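Local coordinates for protease 2A (Rhinovirus C, PDB 5X45), which is a chymotrypsin-like cysteine protease that binds a zinc ion and probably cleaves the viral polyprotein, at residues A[48-53]-A[133-138]. Numbering follows the deposited sequence.
With ZN (zinc ion), chain E.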
loop_
_atom_site.group_PDB
_atom_site.type_symbol
_atom_site.label_atom_id
_atom_site.label_comp_id
_atom_site.label_asym_id
_atom_site.label_seq_id
_atom_site.Cartn_x
_atom_site.Cartn_y
_atom_site.Cartn_z
ATOM N N ASP A 48 9.455 -9.705 4.033
ATOM C CA ASP A 48 8.232 -9.118 4.599
ATOM C C ASP A 48 7.155 -10.148 4.943
ATOM O O ASP A 48 7.058 -11.206 4.313
ATOM C CB ASP A 48 7.639 -8.076 3.643
ATOM C CG ASP A 48 8.626 -6.979 3.288
ATOM O OD1 ASP A 48 9.421 -6.585 4.181
ATOM O OD2 ASP A 48 8.597 -6.511 2.121
ATOM N N VAL A 49 6.317 -9.797 5.916
ATOM C CA VAL A 49 5.240 -10.670 6.377
ATOM C C VAL A 49 3.928 -9.896 6.493
ATOM O O VAL A 49 3.856 -8.874 7.178
ATOM C CB VAL A 49 5.575 -11.298 7.743
ATOM C CG1 VAL A 49 4.368 -12.041 8.307
ATOM C CG2 VAL A 49 6.778 -12.226 7.617
ATOM N N ILE A 50 2.893 -10.377 5.813
ATOM C CA ILE A 50 1.570 -9.780 5.939
ATOM C C ILE A 50 0.762 -10.543 6.988
ATOM O O ILE A 50 0.417 -11.702 6.784
ATOM C CB ILE A 50 0.843 -9.760 4.584
ATOM C CG1 ILE A 50 1.706 -9.025 3.555
ATOM C CG2 ILE A 50 -0.541 -9.118 4.709
ATOM C CD1 ILE A 50 1.239 -9.190 2.135
ATOM N N PRO A 51 0.513 -9.892 8.104
ATOM C CA PRO A 51 -0.132 -10.500 9.253
ATOM C C PRO A 51 -1.603 -10.663 9.060
ATOM O O PRO A 51 -2.180 -10.020 8.245
ATOM C CB PRO A 51 0.134 -9.502 10.368
ATOM C CG PRO A 51 0.489 -8.238 9.705
ATOM C CD PRO A 51 0.824 -8.477 8.303
ATOM N N CYS A 52 -2.208 -11.531 9.828
ATOM C CA CYS A 52 -3.637 -11.688 9.789
ATOM C C CYS A 52 -4.189 -11.064 11.017
ATOM O O CYS A 52 -5.156 -11.509 11.540
ATOM C CB CYS A 52 -4.003 -13.155 9.731
ATOM S SG CYS A 52 -3.646 -13.862 8.122
ATOM N N CYS A 53 -3.547 -10.018 11.476
ATOM C CA CYS A 53 -4.024 -9.301 12.614
ATOM C C CYS A 53 -5.161 -8.371 12.225
ATOM O O CYS A 53 -5.654 -8.371 11.109
ATOM C CB CYS A 53 -2.871 -8.590 13.364
ATOM S SG CYS A 53 -1.986 -7.168 12.670
ATOM N N ASP A 133 -5.195 -1.708 2.274
ATOM C CA ASP A 133 -5.024 -2.774 3.228
ATOM C C ASP A 133 -4.692 -4.038 2.435
ATOM O O ASP A 133 -5.476 -4.467 1.587
ATOM C CB ASP A 133 -6.303 -2.940 4.063
ATOM C CG ASP A 133 -6.136 -3.902 5.238
ATOM O OD1 ASP A 133 -5.183 -4.722 5.246
ATOM O OD2 ASP A 133 -6.972 -3.826 6.167
ATOM N N LEU A 134 -3.529 -4.625 2.705
ATOM C CA LEU A 134 -3.054 -5.777 1.945
ATOM C C LEU A 134 -3.646 -7.081 2.464
ATOM O O LEU A 134 -3.635 -8.094 1.764
ATOM C CB LEU A 134 -1.529 -5.862 1.995
ATOM C CG LEU A 134 -0.818 -4.676 1.362
ATOM C CD1 LEU A 134 0.672 -4.818 1.587
ATOM C CD2 LEU A 134 -1.155 -4.535 -0.111
ATOM N N ARG A 135 -4.144 -7.059 3.696
ATOM C CA ARG A 135 -4.656 -8.269 4.339
ATOM C C ARG A 135 -5.794 -8.968 3.572
ATOM O O ARG A 135 -5.771 -10.198 3.441
ATOM C CB ARG A 135 -5.079 -7.957 5.779
ATOM C CG ARG A 135 -3.887 -7.650 6.679
ATOM C CD ARG A 135 -4.313 -7.095 8.024
ATOM N NE ARG A 135 -4.913 -5.774 7.876
ATOM C CZ ARG A 135 -5.125 -4.927 8.876
ATOM N NH1 ARG A 135 -4.758 -5.251 10.110
ATOM N NH2 ARG A 135 -5.682 -3.744 8.636
ATOM N N PRO A 136 -6.774 -8.206 3.045
ATOM C CA PRO A 136 -7.782 -8.875 2.207
ATOM C C PRO A 136 -7.196 -9.638 1.015
ATOM O O PRO A 136 -7.786 -10.631 0.592
ATOM C CB PRO A 136 -8.644 -7.715 1.698
ATOM C CG PRO A 136 -8.499 -6.656 2.725
ATOM C CD PRO A 136 -7.092 -6.774 3.237
ATOM N N TYR A 137 -6.066 -9.180 0.480
ATOM C CA TYR A 137 -5.521 -9.754 -0.748
ATOM C C TYR A 137 -4.375 -10.749 -0.562
ATOM O O TYR A 137 -3.857 -11.260 -1.549
ATOM C CB TYR A 137 -5.053 -8.628 -1.675
ATOM C CG TYR A 137 -6.100 -7.561 -1.901
ATOM C CD1 TYR A 137 -6.235 -6.496 -1.016
ATOM C CD2 TYR A 137 -6.959 -7.616 -2.991
ATOM C CE1 TYR A 137 -7.194 -5.516 -1.207
ATOM C CE2 TYR A 137 -7.918 -6.636 -3.193
ATOM C CZ TYR A 137 -8.034 -5.588 -2.296
ATOM O OH TYR A 137 -8.990 -4.606 -2.486
ATOM N N SER A 138 -3.978 -11.036 0.676
ATOM C CA SER A 138 -2.872 -11.969 0.892
ATOM C C SER A 138 -3.346 -13.418 0.968
ATOM O O SER A 138 -4.412 -13.705 1.510
ATOM C CB SER A 138 -2.106 -11.610 2.164
ATOM O OG SER A 138 -2.637 -12.298 3.283
HETATM ZN ZN ZN E . -0.749 -6.325 13.907
#
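R135 runs its side chain along the backbone of the zinc-bearing loop, yet the salt bridge it forms lies within its own segment, to D133. Its CG and CD pass beside the carbonyl of P51, and NH1 approaches C53 O at 3.4 Å, the oxygen lying oblique to the guanidinium. The bend at chi3 (-67°) turns the guanidinium back toward D133, which is held through NE and NH2, one to each carboxylate oxygen: NE donates to the syn lone pair of OD1 at 2.8 Å, and NH2 meets OD2 well out of the carboxylate plane. OD1 also accepts from the backbone N of R135 at 3.0 Å, closing an Asx turn at the end of strand 129-133. C53 SG binds the zinc ion at 1.9 Å, with C55, C113 and H115 completing the site. Further along the segment, I50 sets both CG2 and CD1 against S138 CB, at 3.9 and 4.1 Å, and its CD1 also reaches L134 CB at 4.3 Å. The loop between the two beta domains of this chymotrypsin-like fold thus packs on the C-terminal tail. D133 fixes the rotation of the guanidinium and probably balances much of its charge, while NH1 is hydrogen-bonded to C55 O, the backbone of a zinc ligand.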